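Local coordinates for protein CysE, serine acetyltransferase (Brucella abortus, PDB 4HZD) that catalyses the transfer of an acetyl group from acetyl-coenzyme A to L-serine, giving the O-acetylserine from which cysteine is made, at residues Glu61-Pro66 / Ser148-Asp153; Gln15-Trp20 / Val90-Ile95; Trp129-Gly134 / Phe138-Gln143. All blocks are in the same frame, centred on the assembly; numbering follows the deposited sequence.

Contact 1: residues Glu61-Pro66 / Ser148-Asp153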
# COMPACT_ATOMS: atom_id res chain seq x y z
N GLU A 61 6.47 -5.64 10.46
CA GLU A 61 5.28 -5.60 9.59
C GLU A 61 4.14 -4.84 10.25
O GLU A 61 3.40 -4.13 9.58
CB GLU A 61 4.77 -7.02 9.21
CG GLU A 61 5.67 -7.80 8.23
CD GLU A 61 5.99 -7.03 6.96
OE1 GLU A 61 5.04 -6.71 6.21
OE2 GLU A 61 7.17 -6.70 6.71
N ARG A 62 4.00 -5.00 11.57
CA ARG A 62 2.96 -4.25 12.29
C ARG A 62 3.27 -2.75 12.30
O ARG A 62 2.37 -1.92 12.12
CB ARG A 62 2.78 -4.82 13.71
CG ARG A 62 2.38 -6.31 13.72
CD ARG A 62 1.75 -6.65 15.08
NE ARG A 62 0.36 -6.21 15.06
CZ ARG A 62 -0.53 -6.33 16.06
NH1 ARG A 62 -0.18 -6.82 17.24
NH2 ARG A 62 -1.77 -5.93 15.86
N LEU A 63 4.53 -2.39 12.47
CA LEU A 63 4.92 -0.96 12.58
C LEU A 63 5.17 -0.33 11.22
O LEU A 63 5.13 0.90 11.08
CB LEU A 63 6.20 -0.84 13.45
CG LEU A 63 6.13 -1.39 14.88
CD1 LEU A 63 7.52 -1.45 15.49
CD2 LEU A 63 5.17 -0.54 15.70
N GLY A 64 5.48 -1.15 10.21
CA GLY A 64 5.71 -0.62 8.85
C GLY A 64 4.66 0.38 8.35
O GLY A 64 3.47 0.18 8.59
N HIS A 65 5.11 1.43 7.66
CA HIS A 65 4.27 2.52 7.12
C HIS A 65 4.97 3.15 5.92
O HIS A 65 6.19 3.12 5.86
CB HIS A 65 4.10 3.58 8.19
CG HIS A 65 3.05 4.60 7.87
ND1 HIS A 65 3.33 5.71 7.19
CD2 HIS A 65 1.69 4.63 8.14
CE1 HIS A 65 2.20 6.42 7.00
NE2 HIS A 65 1.20 5.77 7.60
N PRO A 66 4.22 3.76 4.97
CA PRO A 66 4.94 4.46 3.90
C PRO A 66 6.04 5.40 4.45
O PRO A 66 7.08 5.59 3.81
CB PRO A 66 3.83 5.22 3.13
CG PRO A 66 2.52 4.80 3.73
CD PRO A 66 2.76 3.68 4.71
N SER A 148 0.72 4.66 18.51
CA SER A 148 -0.44 4.70 17.58
C SER A 148 -0.99 3.32 17.25
O SER A 148 -2.20 3.15 17.12
CB SER A 148 -0.08 5.48 16.30
OG SER A 148 -1.02 5.17 15.28
N ILE A 149 -0.11 2.33 17.12
CA ILE A 149 -0.54 1.00 16.65
C ILE A 149 -0.74 0.01 17.77
O ILE A 149 -1.65 -0.84 17.68
CB ILE A 149 0.45 0.41 15.60
CG1 ILE A 149 0.57 1.33 14.39
CG2 ILE A 149 0.03 -0.99 15.14
CD1 ILE A 149 -0.77 1.86 13.84
N PHE A 150 0.10 0.09 18.83
CA PHE A 150 -0.07 -0.79 19.99
C PHE A 150 -0.74 -0.09 21.19
O PHE A 150 -1.02 -0.75 22.20
CB PHE A 150 1.27 -1.44 20.44
CG PHE A 150 2.03 -2.10 19.32
CD1 PHE A 150 1.36 -2.78 18.26
CD2 PHE A 150 3.45 -2.07 19.30
CE1 PHE A 150 2.06 -3.41 17.25
CE2 PHE A 150 4.15 -2.67 18.25
CZ PHE A 150 3.47 -3.35 17.24
N GLN A 151 -0.97 1.22 21.06
CA GLN A 151 -1.55 2.08 22.12
C GLN A 151 -0.75 2.07 23.41
O GLN A 151 -1.31 2.22 24.52
CB GLN A 151 -3.04 1.74 22.35
CG GLN A 151 -3.89 1.99 21.09
CD GLN A 151 -3.78 0.87 20.05
OE1 GLN A 151 -3.94 -0.31 20.38
NE2 GLN A 151 -3.55 1.24 18.80
N THR A 152 0.56 1.88 23.26
CA THR A 152 1.50 1.82 24.37
C THR A 152 2.48 2.96 24.15
O THR A 152 3.24 2.96 23.16
CB THR A 152 2.26 0.47 24.41
OG1 THR A 152 2.79 0.20 23.12
CG2 THR A 152 1.31 -0.71 24.74
N ASP A 153 2.42 3.95 25.02
CA ASP A 153 3.29 5.14 24.90
C ASP A 153 4.39 4.96 25.96
O ASP A 153 4.20 5.24 27.16
CB ASP A 153 2.48 6.44 25.06
CG ASP A 153 3.35 7.66 25.11
OD1 ASP A 153 4.57 7.45 25.23
OD2 ASP A 153 2.84 8.82 25.01

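Contact 2: residues Gln15-Trp20 / Val90-Ile95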
# COMPACT_ATOMS: atom_id res chain seq x y z
N GLN A 15 21.47 -25.32 21.38
CA GLN A 15 20.61 -26.05 20.43
C GLN A 15 19.27 -26.44 21.07
O GLN A 15 18.32 -26.73 20.35
CB GLN A 15 21.33 -27.27 19.86
N VAL A 16 19.18 -26.44 22.40
CA VAL A 16 17.90 -26.66 23.08
C VAL A 16 17.04 -25.37 22.96
O VAL A 16 17.44 -24.28 23.40
CB VAL A 16 18.08 -27.10 24.58
CG1 VAL A 16 16.72 -27.22 25.28
CG2 VAL A 16 18.84 -28.42 24.69
N ASP A 17 15.87 -25.49 22.34
CA ASP A 17 15.01 -24.34 22.06
C ASP A 17 13.55 -24.78 21.94
O ASP A 17 12.96 -24.61 20.87
CB ASP A 17 15.45 -23.65 20.75
CG ASP A 17 15.00 -22.20 20.64
OD1 ASP A 17 14.23 -21.70 21.48
OD2 ASP A 17 15.42 -21.53 19.69
N PRO A 18 12.96 -25.34 23.02
CA PRO A 18 11.60 -25.86 22.86
C PRO A 18 10.58 -24.78 22.48
O PRO A 18 9.54 -25.13 21.90
CB PRO A 18 11.26 -26.46 24.24
CG PRO A 18 12.21 -25.78 25.18
CD PRO A 18 13.47 -25.61 24.38
N ILE A 19 10.86 -23.51 22.80
CA ILE A 19 9.91 -22.43 22.48
C ILE A 19 9.82 -22.28 20.96
O ILE A 19 8.72 -22.32 20.42
CB ILE A 19 10.23 -21.07 23.19
CG1 ILE A 19 10.01 -21.17 24.72
CG2 ILE A 19 9.35 -19.94 22.63
CD1 ILE A 19 10.68 -20.04 25.54
N TRP A 20 10.96 -22.16 20.27
CA TRP A 20 10.97 -22.06 18.78
C TRP A 20 10.40 -23.27 18.10
O TRP A 20 9.67 -23.17 17.10
CB TRP A 20 12.40 -21.84 18.32
CG TRP A 20 12.64 -21.71 16.83
CD1 TRP A 20 13.66 -22.29 16.10
CD2 TRP A 20 11.86 -20.91 15.84
NE1 TRP A 20 13.61 -21.90 14.78
CE2 TRP A 20 12.55 -21.08 14.55
CE3 TRP A 20 10.72 -20.10 15.90
CZ2 TRP A 20 12.09 -20.46 13.39
CZ3 TRP A 20 10.28 -19.47 14.73
CH2 TRP A 20 10.93 -19.67 13.50
N VAL A 90 16.07 -12.68 26.47
CA VAL A 90 15.04 -11.76 26.98
C VAL A 90 13.70 -12.04 26.28
O VAL A 90 12.67 -12.19 26.96
CB VAL A 90 15.44 -10.28 26.82
CG1 VAL A 90 14.29 -9.35 27.15
CG2 VAL A 90 16.67 -9.92 27.67
N LEU A 91 13.69 -12.18 24.96
CA LEU A 91 12.41 -12.33 24.24
C LEU A 91 11.74 -13.69 24.59
O LEU A 91 10.52 -13.79 24.65
CB LEU A 91 12.57 -12.13 22.71
CG LEU A 91 13.29 -13.21 21.89
CD1 LEU A 91 12.33 -14.34 21.59
CD2 LEU A 91 13.92 -12.66 20.61
N ARG A 92 12.56 -14.71 24.78
CA ARG A 92 12.12 -16.04 25.23
C ARG A 92 11.53 -16.03 26.66
O ARG A 92 10.52 -16.70 26.93
CB ARG A 92 13.27 -17.07 25.11
CG ARG A 92 13.37 -17.73 23.72
CD ARG A 92 14.70 -18.47 23.53
NE ARG A 92 14.92 -18.94 22.14
CZ ARG A 92 15.40 -18.20 21.13
NH1 ARG A 92 15.68 -16.91 21.28
NH2 ARG A 92 15.57 -18.75 19.93
N VAL A 93 12.15 -15.29 27.57
CA VAL A 93 11.56 -15.14 28.92
C VAL A 93 10.25 -14.32 28.85
O VAL A 93 9.28 -14.62 29.56
CB VAL A 93 12.55 -14.61 29.98
CG1 VAL A 93 13.72 -15.57 30.13
CG2 VAL A 93 13.09 -13.24 29.63
N ASP A 94 10.20 -13.31 27.97
CA ASP A 94 8.97 -12.52 27.79
C ASP A 94 7.84 -13.38 27.22
O ASP A 94 6.67 -13.24 27.63
CB ASP A 94 9.21 -11.30 26.89
CG ASP A 94 10.01 -10.20 27.56
OD1 ASP A 94 10.23 -10.21 28.80
OD2 ASP A 94 10.44 -9.29 26.84
N ILE A 95 8.17 -14.27 26.28
CA ILE A 95 7.22 -15.23 25.73
C ILE A 95 6.75 -16.22 26.81
O ILE A 95 5.54 -16.48 26.96
CB ILE A 95 7.83 -15.99 24.52
CG1 ILE A 95 7.97 -15.09 23.29
CG2 ILE A 95 6.99 -17.23 24.17
CD1 ILE A 95 8.69 -15.79 22.14

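Contact 3: residues Trp129-Gly134 / Phe138-Gln143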
# COMPACT_ATOMS: atom_id res chain seq x y z
N TRP A 129 17.61 1.03 22.93
CA TRP A 129 18.95 0.88 22.36
C TRP A 129 19.33 2.04 21.40
O TRP A 129 20.42 2.67 21.52
CB TRP A 129 19.04 -0.50 21.69
CG TRP A 129 20.40 -0.75 21.08
CD1 TRP A 129 21.62 -0.91 21.74
CD2 TRP A 129 20.73 -0.78 19.65
NE1 TRP A 129 22.64 -1.09 20.83
CE2 TRP A 129 22.18 -1.01 19.57
CE3 TRP A 129 20.00 -0.65 18.47
CZ2 TRP A 129 22.83 -1.10 18.36
CZ3 TRP A 129 20.66 -0.77 17.25
CH2 TRP A 129 22.04 -0.99 17.20
N LEU A 130 18.43 2.32 20.44
CA LEU A 130 18.63 3.43 19.49
C LEU A 130 18.85 4.75 20.22
O LEU A 130 19.74 5.52 19.85
CB LEU A 130 17.40 3.57 18.54
CG LEU A 130 17.31 2.38 17.57
CD1 LEU A 130 16.04 2.46 16.74
CD2 LEU A 130 18.51 2.32 16.64
N TYR A 131 18.04 5.00 21.26
CA TYR A 131 18.10 6.26 22.03
C TYR A 131 19.48 6.39 22.68
O TYR A 131 20.12 7.43 22.56
CB TYR A 131 16.97 6.29 23.06
CG TYR A 131 16.78 7.59 23.84
CD1 TYR A 131 16.12 8.69 23.28
CD2 TYR A 131 17.26 7.71 25.15
CE1 TYR A 131 15.95 9.85 24.00
CE2 TYR A 131 17.08 8.88 25.88
CZ TYR A 131 16.43 9.94 25.30
OH TYR A 131 16.21 11.09 26.05
N LYS A 132 19.97 5.30 23.27
CA LYS A 132 21.30 5.28 23.93
C LYS A 132 22.42 5.45 22.91
O LYS A 132 23.52 5.89 23.26
CB LYS A 132 21.53 3.97 24.71
CG LYS A 132 20.73 3.80 25.99
CD LYS A 132 20.52 2.32 26.36
CE LYS A 132 21.41 1.31 25.61
NZ LYS A 132 21.14 -0.16 25.87
N GLN A 133 22.16 5.10 21.66
CA GLN A 133 23.18 5.24 20.59
C GLN A 133 23.23 6.67 20.02
O GLN A 133 24.00 6.94 19.12
CB GLN A 133 22.99 4.20 19.50
CG GLN A 133 23.18 2.75 19.94
CD GLN A 133 24.59 2.45 20.41
OE1 GLN A 133 24.84 2.27 21.61
NE2 GLN A 133 25.53 2.39 19.47
N GLY A 134 22.40 7.57 20.54
CA GLY A 134 22.27 8.93 19.97
C GLY A 134 21.35 9.01 18.74
O GLY A 134 21.26 10.05 18.08
N PHE A 138 15.13 8.11 15.45
CA PHE A 138 14.64 6.77 15.22
C PHE A 138 13.86 6.32 16.46
O PHE A 138 12.76 5.76 16.35
CB PHE A 138 15.77 5.80 14.89
CG PHE A 138 15.36 4.70 13.91
CD1 PHE A 138 14.18 3.96 14.11
CD2 PHE A 138 16.15 4.41 12.81
CE1 PHE A 138 13.80 2.97 13.22
CE2 PHE A 138 15.77 3.44 11.90
CZ PHE A 138 14.60 2.69 12.13
N ALA A 139 14.42 6.56 17.63
CA ALA A 139 13.78 6.11 18.87
C ALA A 139 12.39 6.76 19.05
O ALA A 139 11.41 6.07 19.36
CB ALA A 139 14.69 6.38 20.07
N TYR A 140 12.28 8.06 18.82
CA TYR A 140 11.00 8.75 18.99
C TYR A 140 10.00 8.27 17.94
O TYR A 140 8.79 8.16 18.20
CB TYR A 140 11.14 10.28 18.88
CG TYR A 140 11.91 10.96 19.99
CD1 TYR A 140 11.87 10.50 21.33
CD2 TYR A 140 12.67 12.10 19.71
CE1 TYR A 140 12.60 11.16 22.33
CE2 TYR A 140 13.39 12.76 20.70
CZ TYR A 140 13.36 12.29 22.00
OH TYR A 140 14.09 12.99 22.94
N TYR A 141 10.51 7.98 16.74
CA TYR A 141 9.66 7.46 15.70
C TYR A 141 9.04 6.14 16.12
O TYR A 141 7.85 5.89 15.90
CB TYR A 141 10.39 7.33 14.32
CG TYR A 141 9.44 6.82 13.29
CD1 TYR A 141 8.55 7.69 12.65
CD2 TYR A 141 9.34 5.45 13.02
CE1 TYR A 141 7.63 7.21 11.74
CE2 TYR A 141 8.41 4.97 12.09
CZ TYR A 141 7.56 5.86 11.47
OH TYR A 141 6.63 5.43 10.55
N LEU A 142 9.84 5.23 16.65
CA LEU A 142 9.30 3.97 17.13
C LEU A 142 8.27 4.17 18.29
O LEU A 142 7.18 3.55 18.31
CB LEU A 142 10.47 3.08 17.60
CG LEU A 142 11.34 2.50 16.47
CD1 LEU A 142 12.61 1.92 17.08
CD2 LEU A 142 10.55 1.46 15.70
N GLN A 143 8.63 5.02 19.25
CA GLN A 143 7.73 5.36 20.37
C GLN A 143 6.38 5.86 19.82
O GLN A 143 5.32 5.44 20.28
CB GLN A 143 8.32 6.45 21.28
CG GLN A 143 7.34 6.94 22.35
CD GLN A 143 7.81 8.21 23.06
OE1 GLN A 143 8.77 8.86 22.62
NE2 GLN A 143 7.17 8.54 24.18

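Contact 1: residues Glu61-Pro66 / Ser148-Asp153
The C-terminal turn of helix 51-63 comes up against the end of helix 136-149, with L63 and I149 nearest in the backbone, their CA atoms 7.1 Å apart. Here the all-helical N-terminal part of serine acetyltransferase meets the start of the left-handed beta-helix: the chain leaves helix 136-149, turns at Q151 with positive phi and runs into strand 152-154. The join illustrates how one aromatic ring can serve two consecutive residues of a facing helix end. F150 is that ring, met in two different ways. The CB of R62 lies in the ring plane at its edge, 3.9 Å from F150 CE1. The arginine chain then bends at chi3 (80°), which brings its guanidinium back beside the ring: F150 CE1 lies over one guanidinium face, 3.7 Å above its plane and offset toward the rim, with the two planes 53° apart, too steep for a parallel stack. The polar end has its own partner, R62 NH1 being hydrogen-bonded to H119. I149 adds a methyl, its CG2 3.9 Å from the carbonyl R62 O. From the turn itself, Q151 NE2 reaches back to S148 O over 2.9 Å, in a bent bond (130°) that approaches from above the carbonyl plane. L63 comes in obliquely near the CZ corner of the phenyl ring, crossing F150 at about a right angle, its CD2 methyl 3.5 Å from CE2 and 3.6 Å from CZ of F150.

Contact 2: residues Gln15-Trp20 / Val90-Ile95
A side-on salt bridge at the N-cap of helix 18-33 ties the beginning of that helix to helix 87-101. D17, the N-cap residue, offers both carboxylate oxygens to R92, which answers with two nitrogens: R92 NE donates to D17 OD1 at 2.9 Å, almost perfectly straight (178°), and R92 NH2 donates to D17 OD2 at 2.8 Å (164°). Both oxygens lie close to the guanidinium plane, at its edge. The carboxylate itself is turned by 36° against that plane; OD2 is met on its syn side, somewhat out of the carboxylate plane, and OD1 from farther above it. An extended run from CG to NE carries the R92 guanidinium across to the aspartate. Its remaining nitrogen, NH1, is also engaged, by a salt bridge to E52 and a hydrogen bond to S88 O, so the head group is held between two acidic residues and a backbone carbonyl, which would limit its rotation.

The two segments belong to the helical N-terminal part of serine acetyltransferase, and beside the polar pair lies a small apolar contact made by I19. This residue points toward helix 87-101, with its CD1 methyl 3.6 Å from the carbonyl R92 O and 4.0 Å from R92 CB. Its other branch, CG2, anti to the backbone N, meets I95 CG2 at 3.9 Å, the two isoleucines running past each other in opposite directions. L51 and F108 also pack against I19.

Contact 3: residues Trp129-Gly134 / Phe138-Gln143
Helices 116-132 and 136-149 face each other across a tight turn, the CA atoms of Y131 and A139 only 5.4 Å apart. This is a helical hairpin: the first helix ends in a Schellman motif at G134, whose positive phi turns the chain, with G134 N bonded to Y131 O. The close approach is an example of a small residue letting backbones come together, for A139 puts just a methyl between them, its CB 3.8 Å from Y131 CB and 4.2 Å from L130 CB. On one flank of that methyl, with CG anti to the backbone N (chi1 -173°), the Y131 ring extends out to Y140. The two tyrosines cross obliquely, and Y140 OH lies in the plane of the Y131 ring at its edge, 3.8 Å from Y131 CE1. Y140 turns also to a neighbouring subunit, where Y105 meets its ring edge-to-face. On the other flank L130 touches both F138 and L142 with its CD1 methyl. That methyl lies obliquely to the phenyl ring, 3.6 Å from F138 CD1, and crowds against the second leucine: L130 CD1 and L142 CD1 are 3.5 Å apart, closer than usual for two methyl carbons.

Contacts 1 and 3 share helix 136-149 and touch directly, with centres 15 Å apart: D153 OD1 probably accepts a hydrogen bond from Q143 NE2 at 3.0 Å, and L63 CD1 packs on L142 CD2 at 4.2 Å. Along the chain, the hairpin of contact 3 is nested within the loop that contact 1 closes. Contact 2 stands apart, its nearest atoms about 13 Å from contact 1 and about 11 Å from contact 3. Contacts 1 and 3 also reach the subunit interfaces, whereas no other chain touches the segments of contact 2. Contact 1 is tied to the coenzyme A pocket through D153 OD2, which hydrogen-bonds H168, a pocket residue, of a neighbouring subunit.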